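Local coordinates for protein eukaryotic Translation Initiation 4E (Schistosoma mansoni, PDB 3HXI) that binds the 7-methylguanosine cap of messenger RNA and, as a translation initiation factor 4E, probably brings capped messages to the initiation machinery, at residues Tyr18-Phe23 with Lys62-Phe67; Arg56-Gly61 with Phe126-Arg131; Arg85-Val90 with Gly132-Val137. All blocks are in the same frame, centred on the assembly; numbering follows the deposited sequence.

In the fold
All three contacts join strands of one curved antiparallel sheet or the loops at their ends, and all three touch the cap analogue m7GpppG. Interaction 1 and interaction 3 are buried strand pairs, 63-68 with 11-21 and 134-139 with 84-89; strand 121-127, which interaction 2 contributes, runs between them. Interaction 2 lies nearer the surface, where two loops meet through a single backbone hydrogen bond and a tyrosine laid over a serine. Chemistry follows place: aromatic side chains meet the nucleosides of the ligand in interaction 1, whereas Arg-129 and Lys-134 in interactions 2 and 3 bind its phosphates. The salt bridge Asp-63 to Arg-129 ties interaction 1 to interaction 2.

Interaction 1 of 3, residues Tyr18-Phe23 with Lys62-Phe67; sequences YYLFQF and KDLYMF. With GTG (7-methyl-guanosine-5'-triphosphate-5'-guanosine), chain C.
Tyr-19 and Tyr-65 form a hydrogen-bonded antiparallel pair, with Tyr-19 N 2.8 Å from Tyr-65 O; Phe-21 and Asp-63 repeat it two residues on. Buried side chains pack tightly on both faces of these strands. On the face carrying Tyr-19, Phe-21 and Tyr-65, Phe-21 CB lies 4.0 Å from Tyr-65 CE2, and the ring of Phe-21, its CG anti to the backbone N (chi1 176°), brings CE2 to 3.5 Å from ribose atom O4E of the cap analogue. Aromatic side chains suit this buried face because they pack on one another and reach the ligand with their far ends. On the other face Leu-20 and Leu-64 lie side by side, their CD2 methyls 3.7 Å apart, and the Tyr-18 hydroxyl reaches past Leu-64 CD1 to bond Trp-100. The end at Gln-22 and Lys-62 is looser and partly exposed: the two long chains run alongside each other, Gln-22 CG 4.0 Å from Lys-62 CD, which suits residues whose methylenes can pack at a partly exposed edge. Strand 33-41 flanks strand 11-21 and strand 121-127 flanks strand 63-68, while helix 96-108 packs on Leu-64 and Met-66.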
# COMPACT_ATOMS: atom_id res chain seq x y z
N TYR A 18 -2.05 -6.23 -8.78
CA TYR A 18 -2.22 -4.79 -8.89
C TYR A 18 -3.61 -4.51 -9.43
O TYR A 18 -4.04 -5.08 -10.45
CB TYR A 18 -1.15 -4.24 -9.83
CG TYR A 18 -0.79 -2.78 -9.68
CD1 TYR A 18 -1.31 -1.82 -10.55
CD2 TYR A 18 0.13 -2.35 -8.71
CE1 TYR A 18 -0.95 -0.48 -10.45
CE2 TYR A 18 0.49 -1.00 -8.59
CZ TYR A 18 -0.05 -0.08 -9.49
OH TYR A 18 0.29 1.26 -9.42
N TYR A 19 -4.32 -3.62 -8.75
CA TYR A 19 -5.71 -3.35 -9.10
C TYR A 19 -5.95 -1.88 -9.29
O TYR A 19 -5.30 -1.05 -8.65
CB TYR A 19 -6.65 -3.82 -7.97
CG TYR A 19 -6.52 -5.25 -7.54
CD1 TYR A 19 -7.46 -6.19 -7.93
CD2 TYR A 19 -5.46 -5.66 -6.70
CE1 TYR A 19 -7.36 -7.52 -7.52
CE2 TYR A 19 -5.36 -6.98 -6.29
CZ TYR A 19 -6.31 -7.91 -6.71
OH TYR A 19 -6.21 -9.22 -6.31
N LEU A 20 -6.91 -1.57 -10.17
CA LEU A 20 -7.46 -0.23 -10.31
C LEU A 20 -8.87 -0.19 -9.79
O LEU A 20 -9.69 -1.04 -10.15
CB LEU A 20 -7.49 0.19 -11.79
CG LEU A 20 -6.25 -0.17 -12.62
CD1 LEU A 20 -6.44 0.27 -14.08
CD2 LEU A 20 -4.96 0.45 -12.04
N PHE A 21 -9.16 0.79 -8.95
CA PHE A 21 -10.52 1.07 -8.53
C PHE A 21 -11.09 2.19 -9.40
O PHE A 21 -10.60 3.31 -9.38
CB PHE A 21 -10.58 1.49 -7.05
CG PHE A 21 -11.96 1.88 -6.60
CD1 PHE A 21 -12.80 0.93 -6.03
CD2 PHE A 21 -12.43 3.17 -6.80
CE1 PHE A 21 -14.09 1.26 -5.65
CE2 PHE A 21 -13.72 3.51 -6.41
CZ PHE A 21 -14.56 2.55 -5.85
N GLN A 22 -12.13 1.90 -10.18
CA GLN A 22 -12.75 2.94 -10.99
C GLN A 22 -14.24 2.97 -10.77
O GLN A 22 -14.92 2.00 -11.11
CB GLN A 22 -12.46 2.69 -12.47
CG GLN A 22 -10.99 2.77 -12.86
CD GLN A 22 -10.75 2.20 -14.24
OE1 GLN A 22 -10.91 1.01 -14.46
NE2 GLN A 22 -10.37 3.05 -15.18
N PHE A 23 -14.75 4.06 -10.21
CA PHE A 23 -16.17 4.13 -9.89
C PHE A 23 -17.00 4.30 -11.16
O PHE A 23 -16.72 5.17 -11.98
CB PHE A 23 -16.52 5.26 -8.92
CG PHE A 23 -17.99 5.61 -8.92
CD1 PHE A 23 -18.92 4.80 -8.25
CD2 PHE A 23 -18.46 6.73 -9.60
CE1 PHE A 23 -20.28 5.10 -8.27
CE2 PHE A 23 -19.82 7.05 -9.62
CZ PHE A 23 -20.73 6.22 -8.94
N LYS A 62 -9.98 7.69 -8.48
CA LYS A 62 -9.52 6.45 -9.12
C LYS A 62 -8.30 5.97 -8.34
O LYS A 62 -7.33 6.70 -8.22
CB LYS A 62 -9.13 6.67 -10.58
CG LYS A 62 -8.38 5.47 -11.22
CD LYS A 62 -8.22 5.63 -12.74
CE LYS A 62 -7.00 4.86 -13.25
NZ LYS A 62 -7.05 4.67 -14.74
N ASP A 63 -8.38 4.77 -7.78
CA ASP A 63 -7.40 4.36 -6.79
C ASP A 63 -6.56 3.18 -7.28
O ASP A 63 -6.99 2.44 -8.17
CB ASP A 63 -8.10 4.00 -5.46
CG ASP A 63 -8.89 5.17 -4.85
OD1 ASP A 63 -8.70 6.30 -5.30
OD2 ASP A 63 -9.70 4.96 -3.91
N LEU A 64 -5.38 3.02 -6.70
CA LEU A 64 -4.46 1.94 -7.01
C LEU A 64 -4.28 1.08 -5.75
O LEU A 64 -4.06 1.61 -4.66
CB LEU A 64 -3.10 2.49 -7.42
CG LEU A 64 -3.08 3.59 -8.48
CD1 LEU A 64 -1.64 4.14 -8.64
CD2 LEU A 64 -3.63 3.05 -9.80
N TYR A 65 -4.40 -0.24 -5.93
CA TYR A 65 -4.25 -1.21 -4.83
C TYR A 65 -3.18 -2.23 -5.22
O TYR A 65 -3.26 -2.81 -6.31
CB TYR A 65 -5.57 -1.97 -4.60
CG TYR A 65 -6.66 -1.19 -3.88
CD1 TYR A 65 -6.96 -1.47 -2.53
CD2 TYR A 65 -7.39 -0.18 -4.54
CE1 TYR A 65 -7.95 -0.75 -1.85
CE2 TYR A 65 -8.39 0.54 -3.87
CZ TYR A 65 -8.66 0.24 -2.52
OH TYR A 65 -9.63 0.95 -1.82
N MET A 66 -2.21 -2.45 -4.34
CA MET A 66 -1.23 -3.53 -4.57
C MET A 66 -1.19 -4.46 -3.36
O MET A 66 -0.82 -4.04 -2.26
CB MET A 66 0.17 -3.00 -4.88
CG MET A 66 1.18 -4.14 -5.20
SD MET A 66 2.92 -3.68 -5.15
CE MET A 66 3.20 -3.60 -3.37
N PHE A 67 -1.61 -5.71 -3.58
CA PHE A 67 -1.78 -6.69 -2.50
C PHE A 67 -1.09 -8.02 -2.80
O PHE A 67 -1.03 -8.43 -3.96
CB PHE A 67 -3.28 -6.92 -2.25
CG PHE A 67 -3.88 -5.89 -1.32
CD1 PHE A 67 -4.25 -6.23 -0.02
CD2 PHE A 67 -4.02 -4.56 -1.73
CE1 PHE A 67 -4.78 -5.25 0.87
CE2 PHE A 67 -4.54 -3.58 -0.85
CZ PHE A 67 -4.91 -3.93 0.44
PA GTG C . -12.75 5.51 0.64
O1A GTG C . -12.67 5.65 -0.86
O2A GTG C . -11.63 4.89 1.44
O3A GTG C . -13.14 6.88 1.37
PB GTG C . -13.17 8.36 0.80
O1B GTG C . -11.85 8.73 0.16
O2B GTG C . -13.72 9.22 1.93
O3B GTG C . -14.34 8.24 -0.30
N9A GTG C . -15.22 0.75 0.87
C8A GTG C . -13.93 1.09 0.96
N7A GTG C . -13.20 -0.04 1.17
C7X GTG C . -11.73 -0.05 1.32
C5A GTG C . -14.06 -1.06 1.22
C6A GTG C . -13.85 -2.43 1.41
O6A GTG C . -12.72 -2.93 1.59
N1A GTG C . -14.95 -3.24 1.42
C2A GTG C . -16.19 -2.71 1.22
N2A GTG C . -17.29 -3.49 1.23
N3A GTG C . -16.38 -1.39 1.03
C4A GTG C . -15.32 -0.56 1.02
O5D GTG C . -14.02 4.60 0.92
C5D GTG C . -15.29 5.02 0.43
C4D GTG C . -16.32 3.95 0.71
O4D GTG C . -16.00 2.81 -0.07
C3D GTG C . -16.32 3.46 2.15
O3D GTG C . -17.08 4.33 2.98
C2D GTG C . -16.94 2.09 2.00
O2D GTG C . -18.37 2.21 1.90
C1D GTG C . -16.39 1.64 0.65
PG GTG C . -14.77 9.33 -1.40
O1G GTG C . -13.70 10.33 -1.68
O2G GTG C . -16.17 9.80 -1.06
O5E GTG C . -14.91 8.36 -2.67
C5E GTG C . -13.74 7.83 -3.30
C4E GTG C . -14.13 7.04 -4.53
O4E GTG C . -14.92 5.91 -4.12
C3E GTG C . -15.01 7.82 -5.49
O3E GTG C . -14.78 7.28 -6.80
C2E GTG C . -16.43 7.47 -5.08
O2E GTG C . -17.38 7.60 -6.15
C1E GTG C . -16.24 6.01 -4.67
N9B GTG C . -17.16 5.46 -3.66
C8B GTG C . -17.12 6.13 -2.38
N7B GTG C . -18.08 5.33 -1.62
C5B GTG C . -18.53 4.32 -2.42
C6B GTG C . -19.47 3.21 -2.21
O6B GTG C . -20.02 3.10 -1.08
N1B GTG C . -19.72 2.37 -3.26
C2B GTG C . -19.10 2.52 -4.48
N2B GTG C . -19.35 1.67 -5.51
N3B GTG C . -18.22 3.52 -4.73
C4B GTG C . -17.91 4.40 -3.76

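Interaction 2 of 3, residues Arg56-Gly61 with Phe126-Arg131; sequences REITYG and FQPRSR. With GTG (7-methyl-guanosine-5'-triphosphate-5'-guanosine), chain C.
Tyr-60 lays its ring over Ser-130, whose OG stands 3.2 Å from Tyr-60 CD2 and above one ring face, toward the rim. The same ring turns an edge to the carbonyl carbon of Pro-128; being broad, it covers the backbone from Pro-128 to Ser-130, of which Ser-130 is exposed. Below it, Ile-58 and Phe-126 run antiparallel alongside one another: Ile-58 CD1 meets the ring edge at Phe-126 CD2, 3.9 Å away. Ile-58 lies roughly perpendicular to Pro-128, its CG2 nearest the proline CG, and these apolar groups fill the buried side.

Pro-128 O accepts two bonds from opposite faces of its carbonyl plane. Gly-61 N lies 2.9 Å from Pro-128 O, whereas Arg-129 NH2, 2.8 Å from Pro-128 O, comes from above that plane with the oxygen lying in the guanidinium plane. Gly-61, with its positive phi (83°) and no side chain, lets ribose oxygen O3E come close and donate to its O.

Arg-129, its chain bent at chi2 (-70°), presents NE to phosphate oxygen O1B at 2.8 Å and NH1 to O1A at 3.0 Å. Its NH2 is also salt-bridged to Asp-63, fixing the guanidinium's rotation. With Gln-127 NE2 donating to O2A, this is the phosphate-binding side of the eIF4E cap pocket, where a basic residue suits the triphosphate bridge.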
# COMPACT_ATOMS: atom_id res chain seq x y z
N ARG A 56 0.82 10.82 -10.23
CA ARG A 56 0.64 12.25 -10.45
C ARG A 56 -0.33 12.56 -11.59
O ARG A 56 -0.85 13.67 -11.67
CB ARG A 56 1.98 12.95 -10.63
N GLU A 57 -0.61 11.57 -12.43
CA GLU A 57 -1.50 11.74 -13.60
C GLU A 57 -2.94 11.27 -13.38
O GLU A 57 -3.85 11.65 -14.14
CB GLU A 57 -0.89 11.05 -14.83
N ILE A 58 -3.16 10.45 -12.34
CA ILE A 58 -4.46 9.81 -12.09
C ILE A 58 -5.54 10.82 -11.77
O ILE A 58 -5.29 11.83 -11.11
CB ILE A 58 -4.40 8.79 -10.91
CG1 ILE A 58 -3.22 7.85 -11.06
CG2 ILE A 58 -5.67 7.92 -10.88
CD1 ILE A 58 -3.11 6.87 -9.92
N THR A 59 -6.75 10.52 -12.23
CA THR A 59 -7.92 11.35 -11.98
C THR A 59 -8.45 11.10 -10.55
O THR A 59 -8.37 9.97 -10.05
CB THR A 59 -9.03 11.08 -13.04
OG1 THR A 59 -9.49 9.73 -12.94
CG2 THR A 59 -8.50 11.30 -14.45
N TYR A 60 -8.96 12.14 -9.90
CA TYR A 60 -9.44 12.01 -8.52
C TYR A 60 -10.46 10.89 -8.36
O TYR A 60 -11.33 10.70 -9.22
CB TYR A 60 -10.03 13.32 -8.02
CG TYR A 60 -9.04 14.45 -7.85
CD1 TYR A 60 -7.89 14.30 -7.08
CD2 TYR A 60 -9.28 15.69 -8.44
CE1 TYR A 60 -6.99 15.36 -6.92
CE2 TYR A 60 -8.40 16.74 -8.29
CZ TYR A 60 -7.26 16.58 -7.52
OH TYR A 60 -6.39 17.64 -7.38
N GLY A 61 -10.34 10.15 -7.26
CA GLY A 61 -11.27 9.08 -6.93
C GLY A 61 -11.00 7.74 -7.60
O GLY A 61 -11.73 6.77 -7.36
N PHE A 126 -3.13 3.68 -3.00
CA PHE A 126 -3.03 5.09 -3.32
C PHE A 126 -4.39 5.65 -3.71
O PHE A 126 -5.05 5.13 -4.60
CB PHE A 126 -2.05 5.32 -4.47
CG PHE A 126 -1.93 6.77 -4.83
CD1 PHE A 126 -1.56 7.69 -3.86
CD2 PHE A 126 -2.29 7.22 -6.10
CE1 PHE A 126 -1.47 9.06 -4.17
CE2 PHE A 126 -2.21 8.58 -6.42
CZ PHE A 126 -1.79 9.50 -5.46
N GLN A 127 -4.81 6.71 -3.03
CA GLN A 127 -6.12 7.32 -3.24
C GLN A 127 -5.97 8.82 -3.51
O GLN A 127 -5.80 9.61 -2.59
CB GLN A 127 -7.03 7.07 -2.03
CG GLN A 127 -7.25 5.60 -1.75
CD GLN A 127 -8.07 5.37 -0.51
OE1 GLN A 127 -7.66 5.75 0.59
NE2 GLN A 127 -9.24 4.77 -0.68
N PRO A 128 -6.02 9.21 -4.79
CA PRO A 128 -5.98 10.64 -5.11
C PRO A 128 -7.32 11.31 -4.81
O PRO A 128 -8.37 10.84 -5.24
CB PRO A 128 -5.67 10.65 -6.61
CG PRO A 128 -6.27 9.38 -7.10
CD PRO A 128 -6.11 8.37 -5.99
N ARG A 129 -7.27 12.40 -4.05
CA ARG A 129 -8.48 13.12 -3.68
C ARG A 129 -8.22 14.61 -3.77
O ARG A 129 -7.12 15.08 -3.49
CB ARG A 129 -8.92 12.80 -2.25
CG ARG A 129 -9.25 11.34 -1.96
CD ARG A 129 -10.54 10.89 -2.64
NE ARG A 129 -10.84 9.51 -2.29
CZ ARG A 129 -10.32 8.45 -2.90
NH1 ARG A 129 -10.66 7.23 -2.50
NH2 ARG A 129 -9.49 8.62 -3.92
N SER A 130 -9.26 15.34 -4.18
CA SER A 130 -9.27 16.81 -4.20
C SER A 130 -8.91 17.46 -2.87
O SER A 130 -8.17 18.44 -2.83
CB SER A 130 -10.66 17.29 -4.61
OG SER A 130 -10.88 16.99 -5.97
N ARG A 131 -9.44 16.90 -1.78
CA ARG A 131 -9.31 17.49 -0.45
C ARG A 131 -7.97 17.12 0.20
O ARG A 131 -7.59 17.69 1.23
CB ARG A 131 -10.46 17.01 0.43
PA GTG C . -12.75 5.51 0.64
O1A GTG C . -12.67 5.65 -0.86
O2A GTG C . -11.63 4.89 1.44
O3A GTG C . -13.14 6.88 1.37
PB GTG C . -13.17 8.36 0.80
O1B GTG C . -11.85 8.73 0.16
O2B GTG C . -13.72 9.22 1.93
O3B GTG C . -14.34 8.24 -0.30
N9A GTG C . -15.22 0.75 0.87
C8A GTG C . -13.93 1.09 0.96
N7A GTG C . -13.20 -0.04 1.17
C7X GTG C . -11.73 -0.05 1.32
C5A GTG C . -14.06 -1.06 1.22
C6A GTG C . -13.85 -2.43 1.41
O6A GTG C . -12.72 -2.93 1.59
N1A GTG C . -14.95 -3.24 1.42
C2A GTG C . -16.19 -2.71 1.22
N2A GTG C . -17.29 -3.49 1.23
N3A GTG C . -16.38 -1.39 1.03
C4A GTG C . -15.32 -0.56 1.02
O5D GTG C . -14.02 4.60 0.92
C5D GTG C . -15.29 5.02 0.43
C4D GTG C . -16.32 3.95 0.71
O4D GTG C . -16.00 2.81 -0.07
C3D GTG C . -16.32 3.46 2.15
O3D GTG C . -17.08 4.33 2.98
C2D GTG C . -16.94 2.09 2.00
O2D GTG C . -18.37 2.21 1.90
C1D GTG C . -16.39 1.64 0.65
PG GTG C . -14.77 9.33 -1.40
O1G GTG C . -13.70 10.33 -1.68
O2G GTG C . -16.17 9.80 -1.06
O5E GTG C . -14.91 8.36 -2.67
C5E GTG C . -13.74 7.83 -3.30
C4E GTG C . -14.13 7.04 -4.53
O4E GTG C . -14.92 5.91 -4.12
C3E GTG C . -15.01 7.82 -5.49
O3E GTG C . -14.78 7.28 -6.80
C2E GTG C . -16.43 7.47 -5.08
O2E GTG C . -17.38 7.60 -6.15
C1E GTG C . -16.24 6.01 -4.67
N9B GTG C . -17.16 5.46 -3.66
C8B GTG C . -17.12 6.13 -2.38
N7B GTG C . -18.08 5.33 -1.62
C5B GTG C . -18.53 4.32 -2.42
C6B GTG C . -19.47 3.21 -2.21
O6B GTG C . -20.02 3.10 -1.08
N1B GTG C . -19.72 2.37 -3.26
C2B GTG C . -19.10 2.52 -4.48
N2B GTG C . -19.35 1.67 -5.51
N3B GTG C . -18.22 3.52 -4.73
C4B GTG C . -17.91 4.40 -3.76

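Interaction 3 of 3, residues Arg85-Val90 with Gly132-Val137; sequences RWLINV and GSKLSV. With GTG (7-methyl-guanosine-5'-triphosphate-5'-guanosine), chain C.
Lys-134 and Leu-87 meet on the face of the strand pair turned to the cap analogue: Leu-87 CD1 touches Lys-134 CB at 3.9 Å and also sits 3.5 Å from Ser-136 OG. From there the lysine chain, bent at chi3 (-79°), carries Lys-134 NZ to phosphate oxygen O1B, 2.8 Å away, while its stem passes beside Asn-89. Arg-85 runs across the same face, its CD 3.4 Å from Ser-136 OG and its guanidinium with one face over Leu-87 CD1. Ser-136, being small, lets the Arg-85 chain pass close over it.

Water joins the charged groups. One water accepts from both Arg-85 NH2 and Lys-134 NZ and donates to phosphate oxygen O2A; another accepts from Arg-85 NH2 and bonds Ser-136 OG weakly. Arg-85 is held in turn through NH1 by Gln-168, so a basic group is kept near the phosphates without touching them directly.

Beneath lies the strand pairing that sets these positions. Ile-88 N meets Leu-135 O at 2.7 Å, and Val-90 N bonds Ser-133 O. The opposite face is apolar: Val-90 CG2 presses on Leu-135 CD1 at 3.5 Å, tighter than usual, and Ile-88 CD1 packs 4.0 Å from Leu-135 CB. Branched aliphatics suit it because helices 96-108 and 145-159 cover this side. One face on helices and the other lining the ligand site is the layout of the eIF4E fold, a curved antiparallel sheet holding the cap in its concave side.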
# COMPACT_ATOMS: atom_id res chain seq x y z
N ARG A 85 -4.93 -0.29 8.86
CA ARG A 85 -4.04 0.38 7.92
C ARG A 85 -3.25 1.50 8.57
O ARG A 85 -3.77 2.22 9.43
CB ARG A 85 -4.83 0.94 6.72
CG ARG A 85 -5.65 2.18 7.05
CD ARG A 85 -6.47 2.65 5.88
NE ARG A 85 -7.24 3.82 6.26
CZ ARG A 85 -7.93 4.60 5.44
NH1 ARG A 85 -8.57 5.66 5.93
NH2 ARG A 85 -7.97 4.33 4.14
N TRP A 86 -1.98 1.64 8.16
CA TRP A 86 -1.26 2.89 8.37
C TRP A 86 -1.74 3.87 7.32
O TRP A 86 -1.65 3.56 6.14
CB TRP A 86 0.26 2.69 8.27
CG TRP A 86 0.88 2.18 9.58
CD1 TRP A 86 1.47 0.96 9.79
CD2 TRP A 86 0.93 2.88 10.83
NE1 TRP A 86 1.92 0.87 11.11
CE2 TRP A 86 1.59 2.03 11.76
CE3 TRP A 86 0.51 4.16 11.26
CZ2 TRP A 86 1.83 2.42 13.09
CZ3 TRP A 86 0.73 4.53 12.56
CH2 TRP A 86 1.39 3.65 13.47
N LEU A 87 -2.28 5.01 7.76
CA LEU A 87 -2.80 6.03 6.86
C LEU A 87 -1.86 7.23 6.76
O LEU A 87 -1.44 7.80 7.77
CB LEU A 87 -4.21 6.47 7.30
CG LEU A 87 -4.77 7.66 6.50
CD1 LEU A 87 -5.22 7.21 5.13
CD2 LEU A 87 -5.89 8.29 7.27
N ILE A 88 -1.54 7.60 5.52
CA ILE A 88 -0.61 8.70 5.25
C ILE A 88 -1.37 9.79 4.51
O ILE A 88 -1.90 9.55 3.43
CB ILE A 88 0.55 8.25 4.33
CG1 ILE A 88 1.40 7.16 4.99
CG2 ILE A 88 1.45 9.47 3.96
CD1 ILE A 88 2.07 6.24 3.96
N ASN A 89 -1.45 10.99 5.11
CA ASN A 89 -2.10 12.11 4.47
C ASN A 89 -1.07 12.91 3.71
O ASN A 89 -0.14 13.49 4.29
CB ASN A 89 -2.81 12.99 5.49
CG ASN A 89 -3.98 12.29 6.15
OD1 ASN A 89 -4.75 11.59 5.48
ND2 ASN A 89 -4.12 12.47 7.45
N VAL A 90 -1.24 12.92 2.40
CA VAL A 90 -0.30 13.57 1.49
C VAL A 90 -0.45 15.08 1.62
O VAL A 90 -1.57 15.59 1.68
CB VAL A 90 -0.59 13.15 0.03
CG1 VAL A 90 0.27 13.95 -0.96
CG2 VAL A 90 -0.37 11.67 -0.13
N GLY A 132 -7.27 16.17 -0.39
CA GLY A 132 -6.00 15.68 0.15
C GLY A 132 -5.92 14.19 -0.10
O GLY A 132 -6.81 13.43 0.33
N SER A 133 -4.87 13.77 -0.79
CA SER A 133 -4.69 12.39 -1.22
C SER A 133 -4.20 11.56 -0.04
O SER A 133 -3.79 12.11 0.99
CB SER A 133 -3.71 12.32 -2.42
OG SER A 133 -4.23 13.00 -3.57
N LYS A 134 -4.30 10.24 -0.16
CA LYS A 134 -3.98 9.34 0.94
C LYS A 134 -3.21 8.15 0.40
O LYS A 134 -3.53 7.62 -0.67
CB LYS A 134 -5.26 8.84 1.61
CG LYS A 134 -6.11 9.94 2.28
CD LYS A 134 -7.42 9.38 2.76
CE LYS A 134 -8.43 9.22 1.59
NZ LYS A 134 -9.82 9.05 2.11
N LEU A 135 -2.18 7.73 1.14
CA LEU A 135 -1.53 6.45 0.88
C LEU A 135 -1.75 5.62 2.13
O LEU A 135 -1.74 6.17 3.23
CB LEU A 135 -0.03 6.61 0.63
CG LEU A 135 0.50 6.91 -0.77
CD1 LEU A 135 0.33 8.40 -1.10
CD2 LEU A 135 1.99 6.54 -0.87
N SER A 136 -1.90 4.31 1.97
CA SER A 136 -2.19 3.44 3.10
C SER A 136 -1.39 2.16 2.94
O SER A 136 -1.14 1.74 1.82
CB SER A 136 -3.67 3.07 3.12
OG SER A 136 -4.48 4.15 3.52
N VAL A 137 -1.02 1.54 4.05
CA VAL A 137 -0.51 0.18 4.04
C VAL A 137 -1.41 -0.62 4.96
O VAL A 137 -1.56 -0.29 6.13
CB VAL A 137 0.93 0.09 4.53
CG1 VAL A 137 1.33 -1.38 4.75
CG2 VAL A 137 1.87 0.79 3.56
PA GTG C . -12.75 5.51 0.64
O1A GTG C . -12.67 5.65 -0.86
O2A GTG C . -11.63 4.89 1.44
O3A GTG C . -13.14 6.88 1.37
PB GTG C . -13.17 8.36 0.80
O1B GTG C . -11.85 8.73 0.16
O2B GTG C . -13.72 9.22 1.93
O3B GTG C . -14.34 8.24 -0.30
N9A GTG C . -15.22 0.75 0.87
C8A GTG C . -13.93 1.09 0.96
N7A GTG C . -13.20 -0.04 1.17
C7X GTG C . -11.73 -0.05 1.32
C5A GTG C . -14.06 -1.06 1.22
C6A GTG C . -13.85 -2.43 1.41
O6A GTG C . -12.72 -2.93 1.59
N1A GTG C . -14.95 -3.24 1.42
C2A GTG C . -16.19 -2.71 1.22
N2A GTG C . -17.29 -3.49 1.23
N3A GTG C . -16.38 -1.39 1.03
C4A GTG C . -15.32 -0.56 1.02
O5D GTG C . -14.02 4.60 0.92
C5D GTG C . -15.29 5.02 0.43
C4D GTG C . -16.32 3.95 0.71
O4D GTG C . -16.00 2.81 -0.07
C3D GTG C . -16.32 3.46 2.15
O3D GTG C . -17.08 4.33 2.98
C2D GTG C . -16.94 2.09 2.00
O2D GTG C . -18.37 2.21 1.90
C1D GTG C . -16.39 1.64 0.65
PG GTG C . -14.77 9.33 -1.40
O1G GTG C . -13.70 10.33 -1.68
O2G GTG C . -16.17 9.80 -1.06
O5E GTG C . -14.91 8.36 -2.67
C5E GTG C . -13.74 7.83 -3.30
C4E GTG C . -14.13 7.04 -4.53
O4E GTG C . -14.92 5.91 -4.12
C3E GTG C . -15.01 7.82 -5.49
O3E GTG C . -14.78 7.28 -6.80
C2E GTG C . -16.43 7.47 -5.08
O2E GTG C . -17.38 7.60 -6.15
C1E GTG C . -16.24 6.01 -4.67
N9B GTG C . -17.16 5.46 -3.66
C8B GTG C . -17.12 6.13 -2.38
N7B GTG C . -18.08 5.33 -1.62
C5B GTG C . -18.53 4.32 -2.42
C6B GTG C . -19.47 3.21 -2.21
O6B GTG C . -20.02 3.10 -1.08
N1B GTG C . -19.72 2.37 -3.26
C2B GTG C . -19.10 2.52 -4.48
N2B GTG C . -19.35 1.67 -5.51
N3B GTG C . -18.22 3.52 -4.73
C4B GTG C . -17.91 4.40 -3.76
O HOH W 1 -6.93 2.38 2.40
O HOH W 2 -9.48 6.18 2.55